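Long-range contacts in uncharacterized protein (PDB 3R6A), which is of unknown function but belongs to the glyoxalase/bleomycin resistance protein/dioxygenase superfamily and is found here as a two-chain assembly: residues I5-S10 against I48-L53; R11-D16 against L52-S57; A69-D74 against S111-V116; K78-L83 against R101-R106. All blocks are in the same frame, centred on the assembly; numbering follows the deposited sequence.

Interaction 1. Residues I5-S10 against I48-L53; sequences ILQILS and ISTILL
L9 and L52 each turn CG away from their own carbonyl carbon and toward the backbone N side (chi1 -53° and -78°), and these torsions bring the two leucines together at their branches: L9 CD1 lies 3.7 Å from L52 CG, and L9 CB touches the same branch point. The side chains cross obliquely, so L9 spends one methyl on L52 and carries the other, CD2, over the backbone of T50, 3.7 Å from T50 CA. T50 is rotated differently. Its OG1 sits between backbone N and carbonyl carbon (chi1 59°), leaving CG2 to touch Q7 NE2 at 3.9 Å. The backbones meet in parallel at S10 and I51: S10 N donates to T50 O at 3.0 Å, and L52 N returns an almost linear bond to S10 O at 2.8 Å. T50 also belongs to the type II' turn from I48 to I51, which links the antiparallel strands 44-48 and 51-55. The pairing thus places the first strand of the chain beside the second strand of a hairpin, as in the beta-alpha-beta-beta-beta modules of glyoxalase-type folds. A water bonds to I8 O, to S10 OG at 2.9 Å and to T50 OG1 at 2.8 Å. S10 OG is hydrogen-bonded as well to S10 OG of the second subunit, whose I8 packs on T50 and I51.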
# COMPACT_ATOMS: atom_id res chain seq x y z
N ILE B 5 -9.77 -6.98 9.84
CA ILE B 5 -9.01 -5.95 9.16
C ILE B 5 -10.06 -4.96 8.68
O ILE B 5 -10.97 -5.34 7.94
CB ILE B 5 -8.26 -6.51 7.93
CG1 ILE B 5 -7.27 -7.59 8.36
CG2 ILE B 5 -7.55 -5.38 7.18
CD1 ILE B 5 -6.07 -7.08 9.11
N LEU B 6 -9.95 -3.71 9.11
CA LEU B 6 -10.92 -2.69 8.71
C LEU B 6 -10.51 -2.01 7.41
O LEU B 6 -11.34 -1.73 6.55
CB LEU B 6 -11.06 -1.65 9.83
CG LEU B 6 -11.61 -2.19 11.15
CD1 LEU B 6 -11.61 -1.07 12.19
CD2 LEU B 6 -13.02 -2.73 10.95
N GLN B 7 -9.21 -1.74 7.27
CA GLN B 7 -8.69 -1.10 6.07
C GLN B 7 -7.23 -1.47 5.88
O GLN B 7 -6.52 -1.69 6.86
CB GLN B 7 -8.73 0.43 6.16
CG GLN B 7 -10.07 1.09 6.06
CD GLN B 7 -9.92 2.60 5.91
OE1 GLN B 7 -9.25 3.25 6.72
NE2 GLN B 7 -10.53 3.16 4.87
N ILE B 8 -6.80 -1.52 4.63
CA ILE B 8 -5.41 -1.79 4.31
C ILE B 8 -4.96 -0.48 3.67
O ILE B 8 -5.47 -0.09 2.61
CB ILE B 8 -5.25 -2.95 3.32
CG1 ILE B 8 -5.75 -4.24 3.99
CG2 ILE B 8 -3.79 -3.08 2.90
CD1 ILE B 8 -5.62 -5.49 3.12
N LEU B 9 -4.04 0.21 4.32
CA LEU B 9 -3.57 1.49 3.83
C LEU B 9 -2.22 1.42 3.13
O LEU B 9 -1.25 0.88 3.68
CB LEU B 9 -3.50 2.48 5.00
CG LEU B 9 -4.80 2.60 5.80
CD1 LEU B 9 -4.57 3.44 7.04
CD2 LEU B 9 -5.88 3.22 4.92
N SER B 10 -2.17 1.96 1.92
CA SER B 10 -0.94 1.98 1.13
C SER B 10 -0.17 3.24 1.51
O SER B 10 -0.75 4.31 1.67
CB SER B 10 -1.27 2.00 -0.36
OG SER B 10 -2.04 0.86 -0.70
N ILE B 48 -5.69 10.11 2.64
CA ILE B 48 -6.65 10.49 1.61
C ILE B 48 -7.07 9.16 0.99
O ILE B 48 -6.22 8.39 0.54
CB ILE B 48 -6.01 11.44 0.58
CG1 ILE B 48 -7.05 11.82 -0.48
CG2 ILE B 48 -4.77 10.82 -0.02
CD1 ILE B 48 -6.68 13.05 -1.27
N SER B 49 -8.38 8.89 0.98
CA SER B 49 -8.88 7.61 0.49
C SER B 49 -8.14 6.58 1.37
O SER B 49 -8.05 6.78 2.59
CB SER B 49 -8.55 7.40 -0.99
OG SER B 49 -9.10 6.19 -1.46
N THR B 50 -7.60 5.51 0.77
CA THR B 50 -6.87 4.50 1.54
C THR B 50 -5.36 4.66 1.41
O THR B 50 -4.59 3.70 1.57
CB THR B 50 -7.26 3.05 1.14
OG1 THR B 50 -7.01 2.84 -0.26
CG2 THR B 50 -8.73 2.81 1.42
N ILE B 51 -4.93 5.88 1.13
CA ILE B 51 -3.51 6.18 1.00
C ILE B 51 -3.03 6.97 2.21
O ILE B 51 -3.67 7.93 2.62
CB ILE B 51 -3.24 7.03 -0.25
CG1 ILE B 51 -3.54 6.23 -1.51
CG2 ILE B 51 -1.78 7.49 -0.26
CD1 ILE B 51 -3.37 7.01 -2.77
N LEU B 52 -1.90 6.56 2.77
CA LEU B 52 -1.31 7.27 3.90
C LEU B 52 -0.13 8.02 3.32
O LEU B 52 0.79 7.40 2.78
CB LEU B 52 -0.81 6.30 4.97
CG LEU B 52 -1.81 5.65 5.94
CD1 LEU B 52 -1.07 4.69 6.87
CD2 LEU B 52 -2.51 6.73 6.75
N LEU B 53 -0.18 9.35 3.40
CA LEU B 53 0.91 10.18 2.91
C LEU B 53 1.80 10.55 4.09
O LEU B 53 1.35 11.16 5.05
CB LEU B 53 0.36 11.46 2.26
CG LEU B 53 -0.34 11.34 0.92
CD1 LEU B 53 -0.92 12.71 0.53
CD2 LEU B 53 0.65 10.86 -0.15
O HOH W 1 -4.86 1.01 0.04

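Interaction 2. Residues R11-D16 against L52-S57; sequences RLYVAD and LLIAGS
R11 and Y13 close over the end of I54 from nearby positions on one face of the strand pair. The R11 chain bends at its third torsion (chi3 67°), which folds the guanidinium back so that I54 CD1 lies over one of its faces, 3.5 Å from NH2. Beside it, the Y13 side chain runs alongside that of I54 and points the same way, with Y13 CE1 3.7 Å from I54 CD1. R11 NE donates to Y13 OH at 3.0 Å, close to the guanidinium plane, which probably limits the rotation of both groups beside the I54 methyl. On the other face, L12 CB meets L53 CD2 at 3.8 Å, and V14 CG2 meets A55 CB at 3.7 Å. Four backbone bonds alternate between the parallel strands, from L12 N to L52 O through to G56 N with V14 O at 3.0 Å. Beyond the pair, R11 NH1 reaches E114 in a salt bridge and T70 in a hydrogen bond, while NH2 bonds to F64 O. All three guanidinium nitrogens thus have acceptors, and E114 probably offsets the charge of this buried arginine.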
# COMPACT_ATOMS: atom_id res chain seq x y z
N ARG B 11 1.15 3.10 1.63
CA ARG B 11 2.00 4.20 2.06
C ARG B 11 2.81 4.87 0.96
O ARG B 11 3.45 4.19 0.16
CB ARG B 11 2.96 3.69 3.13
CG ARG B 11 2.28 3.11 4.36
CD ARG B 11 3.18 2.10 5.07
NE ARG B 11 4.37 2.71 5.68
CZ ARG B 11 4.40 3.21 6.91
NH1 ARG B 11 3.32 3.20 7.67
NH2 ARG B 11 5.54 3.71 7.40
N LEU B 12 2.76 6.19 0.92
CA LEU B 12 3.52 6.97 -0.04
C LEU B 12 4.36 7.94 0.79
O LEU B 12 3.92 8.44 1.83
CB LEU B 12 2.60 7.75 -0.99
CG LEU B 12 1.72 6.92 -1.93
CD1 LEU B 12 1.01 7.85 -2.92
CD2 LEU B 12 2.56 5.90 -2.68
N TYR B 13 5.58 8.19 0.32
CA TYR B 13 6.52 9.06 1.01
C TYR B 13 6.85 10.27 0.16
O TYR B 13 7.31 10.13 -0.97
CB TYR B 13 7.79 8.26 1.32
CG TYR B 13 7.47 6.92 1.92
CD1 TYR B 13 7.36 6.76 3.30
CD2 TYR B 13 7.22 5.81 1.11
CE1 TYR B 13 7.00 5.53 3.86
CE2 TYR B 13 6.86 4.58 1.65
CZ TYR B 13 6.76 4.45 3.03
OH TYR B 13 6.40 3.24 3.57
N VAL B 14 6.63 11.45 0.72
CA VAL B 14 6.86 12.69 0.01
C VAL B 14 7.62 13.70 0.86
O VAL B 14 7.69 13.57 2.08
CB VAL B 14 5.52 13.31 -0.45
CG1 VAL B 14 4.78 12.33 -1.36
CG2 VAL B 14 4.67 13.67 0.76
N ALA B 15 8.17 14.72 0.21
CA ALA B 15 8.93 15.75 0.92
C ALA B 15 8.01 16.71 1.67
O ALA B 15 8.30 17.09 2.80
CB ALA B 15 9.79 16.52 -0.08
N ASP B 16 6.90 17.08 1.04
CA ASP B 16 5.97 18.01 1.66
C ASP B 16 4.52 17.66 1.35
O ASP B 16 4.18 17.39 0.20
CB ASP B 16 6.26 19.44 1.18
CG ASP B 16 7.66 19.90 1.55
OD1 ASP B 16 7.93 20.07 2.75
OD2 ASP B 16 8.49 20.07 0.63
N LEU B 52 -1.90 6.56 2.77
CA LEU B 52 -1.31 7.27 3.90
C LEU B 52 -0.13 8.02 3.32
O LEU B 52 0.79 7.40 2.78
CB LEU B 52 -0.81 6.30 4.97
CG LEU B 52 -1.81 5.65 5.94
CD1 LEU B 52 -1.07 4.69 6.87
CD2 LEU B 52 -2.51 6.73 6.75
N LEU B 53 -0.18 9.35 3.40
CA LEU B 53 0.91 10.18 2.91
C LEU B 53 1.80 10.55 4.09
O LEU B 53 1.35 11.16 5.05
CB LEU B 53 0.36 11.46 2.26
CG LEU B 53 -0.34 11.34 0.92
CD1 LEU B 53 -0.92 12.71 0.53
CD2 LEU B 53 0.65 10.86 -0.15
N ILE B 54 3.07 10.15 4.01
CA ILE B 54 4.05 10.43 5.06
C ILE B 54 5.05 11.42 4.48
O ILE B 54 5.72 11.12 3.49
CB ILE B 54 4.76 9.12 5.46
CG1 ILE B 54 3.72 8.08 5.87
CG2 ILE B 54 5.74 9.39 6.60
CD1 ILE B 54 4.28 6.71 6.12
N ALA B 55 5.13 12.61 5.08
CA ALA B 55 6.02 13.65 4.58
C ALA B 55 7.15 14.02 5.54
O ALA B 55 6.98 14.04 6.75
CB ALA B 55 5.21 14.90 4.25
N GLY B 56 8.31 14.31 4.96
CA GLY B 56 9.47 14.68 5.75
C GLY B 56 10.73 14.62 4.91
O GLY B 56 10.67 14.27 3.73
N SER B 57 11.86 14.97 5.50
CA SER B 57 13.13 14.95 4.78
C SER B 57 13.47 13.51 4.40
O SER B 57 12.99 12.57 5.04
CB SER B 57 14.25 15.51 5.65
OG SER B 57 14.44 14.71 6.80

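Interaction 3. Residues A69-D74 against S111-V116; sequences ATFLVD and SVIEYV
F71 lies at the centre of the buried, aromatic face of this contact, with I113 over its ring and Y115 beside it. I113 CG2 stands 3.7 Å from the centroid of the F71 ring and only 8° off the ring normal, a CH-pi contact over the centre of the face. F71 in turn directs an edge at the face of Y115 in a T-shaped pair, the centroids 5.3 Å apart and the planes at 74°. V73 CG1 comes to the edge of the Y115 ring, 4.0 Å from CD1. The backbone between these groups is regular: strands 69-73 and 112-116 run parallel, and F71 bonds through N to E114 O and through O to V116 N. The pair lies in the mixed sheet of a glyoxalase-type fold, and its I113, F71 and Y115 side also packs against L12, I51 and L27 of the second subunit. The other face, with T70, L72, E114 and V116, is more open, E114 and L72 being partly exposed. There E114, with CG anti to its backbone N (chi1 173°), extends alongside T70, and T70 OG1 donates at 2.8 Å to the anti lone pair of E114 OE1, an oxygen that has a second, charged partner. E114 N still bonds to A69 O at 3.0 Å, but A69 N, 4.0 Å from V112 O, is buried without a partner in the model.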
# COMPACT_ATOMS: atom_id res chain seq x y z
N ALA B 69 3.15 -1.68 4.44
CA ALA B 69 1.79 -1.16 4.47
C ALA B 69 1.28 -1.07 5.89
O ALA B 69 1.92 -1.54 6.83
CB ALA B 69 0.87 -2.08 3.66
N THR B 70 0.11 -0.45 6.05
CA THR B 70 -0.50 -0.28 7.36
C THR B 70 -1.88 -0.93 7.36
O THR B 70 -2.69 -0.70 6.47
CB THR B 70 -0.63 1.22 7.69
OG1 THR B 70 0.69 1.77 7.85
CG2 THR B 70 -1.44 1.44 8.96
N PHE B 71 -2.11 -1.77 8.36
CA PHE B 71 -3.39 -2.46 8.50
C PHE B 71 -4.15 -1.85 9.67
O PHE B 71 -3.69 -1.91 10.80
CB PHE B 71 -3.20 -3.95 8.82
CG PHE B 71 -2.63 -4.77 7.69
CD1 PHE B 71 -2.27 -4.20 6.48
CD2 PHE B 71 -2.45 -6.14 7.86
CE1 PHE B 71 -1.73 -4.98 5.45
CE2 PHE B 71 -1.91 -6.93 6.85
CZ PHE B 71 -1.55 -6.34 5.64
N LEU B 72 -5.30 -1.25 9.38
CA LEU B 72 -6.15 -0.70 10.44
C LEU B 72 -6.99 -1.89 10.88
O LEU B 72 -7.66 -2.53 10.06
CB LEU B 72 -7.04 0.42 9.88
CG LEU B 72 -8.06 1.08 10.80
CD1 LEU B 72 -7.39 1.65 12.04
CD2 LEU B 72 -8.78 2.17 10.03
N VAL B 73 -6.94 -2.22 12.17
CA VAL B 73 -7.66 -3.37 12.69
C VAL B 73 -8.57 -3.04 13.87
O VAL B 73 -8.45 -1.99 14.49
CB VAL B 73 -6.67 -4.48 13.13
CG1 VAL B 73 -5.75 -4.85 11.98
CG2 VAL B 73 -5.84 -4.01 14.32
N ASP B 74 -9.48 -3.96 14.17
CA ASP B 74 -10.42 -3.77 15.27
C ASP B 74 -9.74 -4.01 16.62
O ASP B 74 -10.01 -3.30 17.59
CB ASP B 74 -11.62 -4.71 15.10
CG ASP B 74 -11.25 -6.17 15.29
OD1 ASP B 74 -10.12 -6.56 14.93
OD2 ASP B 74 -12.10 -6.93 15.80
N SER B 111 7.91 -9.51 5.27
CA SER B 111 7.17 -8.26 5.15
C SER B 111 7.05 -7.57 6.49
O SER B 111 6.84 -8.21 7.52
CB SER B 111 5.76 -8.52 4.61
OG SER B 111 5.79 -9.22 3.38
N VAL B 112 7.19 -6.25 6.48
CA VAL B 112 7.06 -5.45 7.70
C VAL B 112 5.76 -4.66 7.59
O VAL B 112 5.58 -3.86 6.68
CB VAL B 112 8.24 -4.47 7.85
CG1 VAL B 112 8.02 -3.59 9.07
CG2 VAL B 112 9.54 -5.26 7.99
N ILE B 113 4.85 -4.91 8.52
CA ILE B 113 3.54 -4.27 8.51
C ILE B 113 3.24 -3.54 9.81
O ILE B 113 3.55 -4.02 10.90
CB ILE B 113 2.43 -5.33 8.30
CG1 ILE B 113 2.66 -6.07 6.98
CG2 ILE B 113 1.05 -4.66 8.36
CD1 ILE B 113 2.50 -5.22 5.73
N GLU B 114 2.63 -2.36 9.68
CA GLU B 114 2.24 -1.60 10.86
C GLU B 114 0.76 -1.88 11.11
O GLU B 114 -0.07 -1.70 10.22
CB GLU B 114 2.43 -0.10 10.63
CG GLU B 114 1.88 0.74 11.77
CD GLU B 114 1.91 2.22 11.48
OE1 GLU B 114 1.63 2.60 10.32
OE2 GLU B 114 2.20 3.00 12.41
N TYR B 115 0.45 -2.37 12.31
CA TYR B 115 -0.93 -2.65 12.68
C TYR B 115 -1.40 -1.51 13.58
O TYR B 115 -0.74 -1.17 14.57
CB TYR B 115 -1.02 -3.98 13.44
CG TYR B 115 -0.85 -5.19 12.56
CD1 TYR B 115 -1.95 -5.94 12.15
CD2 TYR B 115 0.42 -5.58 12.12
CE1 TYR B 115 -1.80 -7.06 11.34
CE2 TYR B 115 0.58 -6.70 11.30
CZ TYR B 115 -0.54 -7.44 10.92
OH TYR B 115 -0.39 -8.57 10.16
N VAL B 116 -2.54 -0.92 13.24
CA VAL B 116 -3.05 0.20 14.02
C VAL B 116 -4.47 -0.03 14.50
O VAL B 116 -5.29 -0.60 13.78
CB VAL B 116 -3.02 1.50 13.18
CG1 VAL B 116 -3.53 2.67 14.00
CG2 VAL B 116 -1.61 1.76 12.67

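Interaction 4. Residues K78-L83 against R101-R106; sequences KFKTFL and RNMTVR
M103, modelled as selenomethionine, points its side chain end-on at the helix and meets L83, K80 and F79 with its terminal atoms. From a first torsion of 66°, the chain beyond CG is fully extended (chi3 -178°). That straight reach lets it span the gap between helix 78-83 and strand 101-106, whose axes approach to 10.8 Å and run nearly parallel, at 18°. The methyl CE ends against the helix backbone, 3.8 Å from K80 N, with F79 CB at 4.1 Å and L83 CD1 at 3.9 Å. The selenium atom SE lies 4.1 Å from K80 CB. L83 comes from the other direction: its CD1 passes at an angle to the M103 chain and also reaches V105, 4.0 Å from CG2 and barely farther from CG1, so this one methyl is shared by two strand residues. F79 and K80 take part only with the roots of their side chains. The F79 ring leads away toward V73 and M3 of its own chain and L27 of the second subunit, while K80 extends to a salt bridge with E84. From the sheet, Y115 packs on M103, V105 and L83, so this is one section of the layer between helix 76-84 and the strands it covers. Contact across the two segments is wholly apolar in its side chains and rests on dispersion and shape, through M103 CE and the L83 and V105 methyls; K80 and R101 find their charged partners outside it, in E84 and D77.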
# COMPACT_ATOMS: atom_id res chain seq x y z
N LYS B 78 -5.81 -9.32 19.46
CA LYS B 78 -6.21 -10.53 18.75
C LYS B 78 -5.20 -10.86 17.66
O LYS B 78 -4.82 -12.02 17.48
CB LYS B 78 -7.60 -10.35 18.15
CG LYS B 78 -8.68 -11.22 18.80
CD LYS B 78 -8.81 -10.95 20.29
CE LYS B 78 -9.39 -9.58 20.57
NZ LYS B 78 -9.53 -9.32 22.04
N PHE B 79 -4.77 -9.84 16.92
CA PHE B 79 -3.80 -10.03 15.85
C PHE B 79 -2.43 -10.39 16.39
O PHE B 79 -1.72 -11.20 15.81
CB PHE B 79 -3.71 -8.77 14.98
CG PHE B 79 -4.79 -8.68 13.94
CD1 PHE B 79 -4.66 -9.35 12.73
CD2 PHE B 79 -5.96 -7.97 14.18
CE1 PHE B 79 -5.67 -9.32 11.77
CE2 PHE B 79 -6.98 -7.93 13.23
CZ PHE B 79 -6.84 -8.60 12.02
N LYS B 80 -2.05 -9.78 17.51
CA LYS B 80 -0.76 -10.06 18.11
C LYS B 80 -0.64 -11.55 18.41
O LYS B 80 0.37 -12.17 18.10
CB LYS B 80 -0.59 -9.24 19.40
CG LYS B 80 0.77 -9.39 20.07
CD LYS B 80 0.89 -8.43 21.25
CE LYS B 80 2.23 -8.56 21.94
NZ LYS B 80 2.40 -9.89 22.58
N THR B 81 -1.69 -12.10 19.01
CA THR B 81 -1.71 -13.52 19.36
C THR B 81 -1.58 -14.38 18.10
O THR B 81 -0.72 -15.25 18.03
CB THR B 81 -3.02 -13.88 20.09
OG1 THR B 81 -3.13 -13.09 21.27
CG2 THR B 81 -3.03 -15.37 20.47
N PHE B 82 -2.43 -14.12 17.11
CA PHE B 82 -2.39 -14.87 15.87
C PHE B 82 -1.01 -14.80 15.23
O PHE B 82 -0.44 -15.82 14.84
CB PHE B 82 -3.42 -14.31 14.87
CG PHE B 82 -3.35 -14.95 13.51
CD1 PHE B 82 -3.99 -16.16 13.27
CD2 PHE B 82 -2.62 -14.36 12.49
CE1 PHE B 82 -3.91 -16.77 12.01
CE2 PHE B 82 -2.53 -14.96 11.23
CZ PHE B 82 -3.17 -16.17 11.00
N LEU B 83 -0.47 -13.59 15.14
CA LEU B 83 0.84 -13.40 14.52
C LEU B 83 1.96 -14.15 15.23
O LEU B 83 2.78 -14.80 14.58
CB LEU B 83 1.14 -11.90 14.45
CG LEU B 83 0.26 -11.14 13.44
CD1 LEU B 83 0.32 -9.65 13.71
CD2 LEU B 83 0.74 -11.45 12.02
N ARG B 101 -3.55 2.79 19.43
CA ARG B 101 -2.39 1.94 19.72
C ARG B 101 -1.85 1.36 18.42
O ARG B 101 -2.62 1.05 17.52
CB ARG B 101 -2.79 0.78 20.63
CG ARG B 101 -3.29 1.17 22.00
CD ARG B 101 -4.00 -0.01 22.64
NE ARG B 101 -3.11 -1.15 22.84
CZ ARG B 101 -3.49 -2.42 22.78
NH1 ARG B 101 -4.75 -2.72 22.50
NH2 ARG B 101 -2.62 -3.40 22.99
N ASN B 102 -0.54 1.21 18.33
CA ASN B 102 0.06 0.62 17.13
C ASN B 102 1.13 -0.38 17.51
O ASN B 102 1.54 -0.45 18.67
CB ASN B 102 0.75 1.67 16.24
CG ASN B 102 -0.07 2.92 16.01
OD1 ASN B 102 -1.29 2.87 15.90
ND2 ASN B 102 0.61 4.05 15.90
N MSE B 103 1.55 -1.16 16.52
CA MSE B 103 2.64 -2.12 16.68
C MSE B 103 3.16 -2.39 15.28
O MSE B 103 2.42 -2.27 14.30
CB MSE B 103 2.17 -3.42 17.34
CG MSE B 103 1.20 -4.25 16.53
SE MSE B 103 0.81 -5.93 17.44
CE MSE B 103 -0.37 -6.71 16.11
N THR B 104 4.44 -2.72 15.18
CA THR B 104 5.04 -3.01 13.89
C THR B 104 5.45 -4.47 13.95
O THR B 104 6.01 -4.93 14.95
CB THR B 104 6.25 -2.10 13.62
OG1 THR B 104 5.79 -0.74 13.55
CG2 THR B 104 6.91 -2.47 12.29
N VAL B 105 5.16 -5.20 12.89
CA VAL B 105 5.41 -6.63 12.87
C VAL B 105 6.17 -7.11 11.65
O VAL B 105 5.94 -6.63 10.54
CB VAL B 105 4.07 -7.39 12.91
CG1 VAL B 105 4.29 -8.89 12.86
CG2 VAL B 105 3.28 -6.99 14.15
N ARG B 106 7.07 -8.06 11.85
CA ARG B 106 7.80 -8.65 10.74
C ARG B 106 7.18 -10.02 10.51
O ARG B 106 7.33 -10.93 11.34
CB ARG B 106 9.30 -8.81 11.04
CG ARG B 106 10.08 -9.43 9.87
CD ARG B 106 11.56 -9.62 10.21
NE ARG B 106 12.34 -10.08 9.06
CZ ARG B 106 12.38 -11.32 8.60
NH1 ARG B 106 11.67 -12.28 9.18
NH2 ARG B 106 13.12 -11.62 7.54

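Overall arrangement
All four contacts involve one mixed sheet. Interactions 1 and 2 follow each other along strands 5-14 and 51-55, their centres 14 Å apart and L52 and L53 common to both; they end on the same stretch and close before interaction 3 opens. Strand 5-14 also neighbours strand 69-73, which brings interaction 3 to about 10 Å from interaction 1 and lets side chains of interactions 2 and 3 meet. Interaction 4 lies about 8 Å from interaction 3 between centres, and its segments fall between those of interaction 3 in the chain. Interactions 2 and 4 are farthest apart, about 24 Å between centres. Each also touches the second subunit, interaction 4 through its helix, so these contacts lie near the dimer interface.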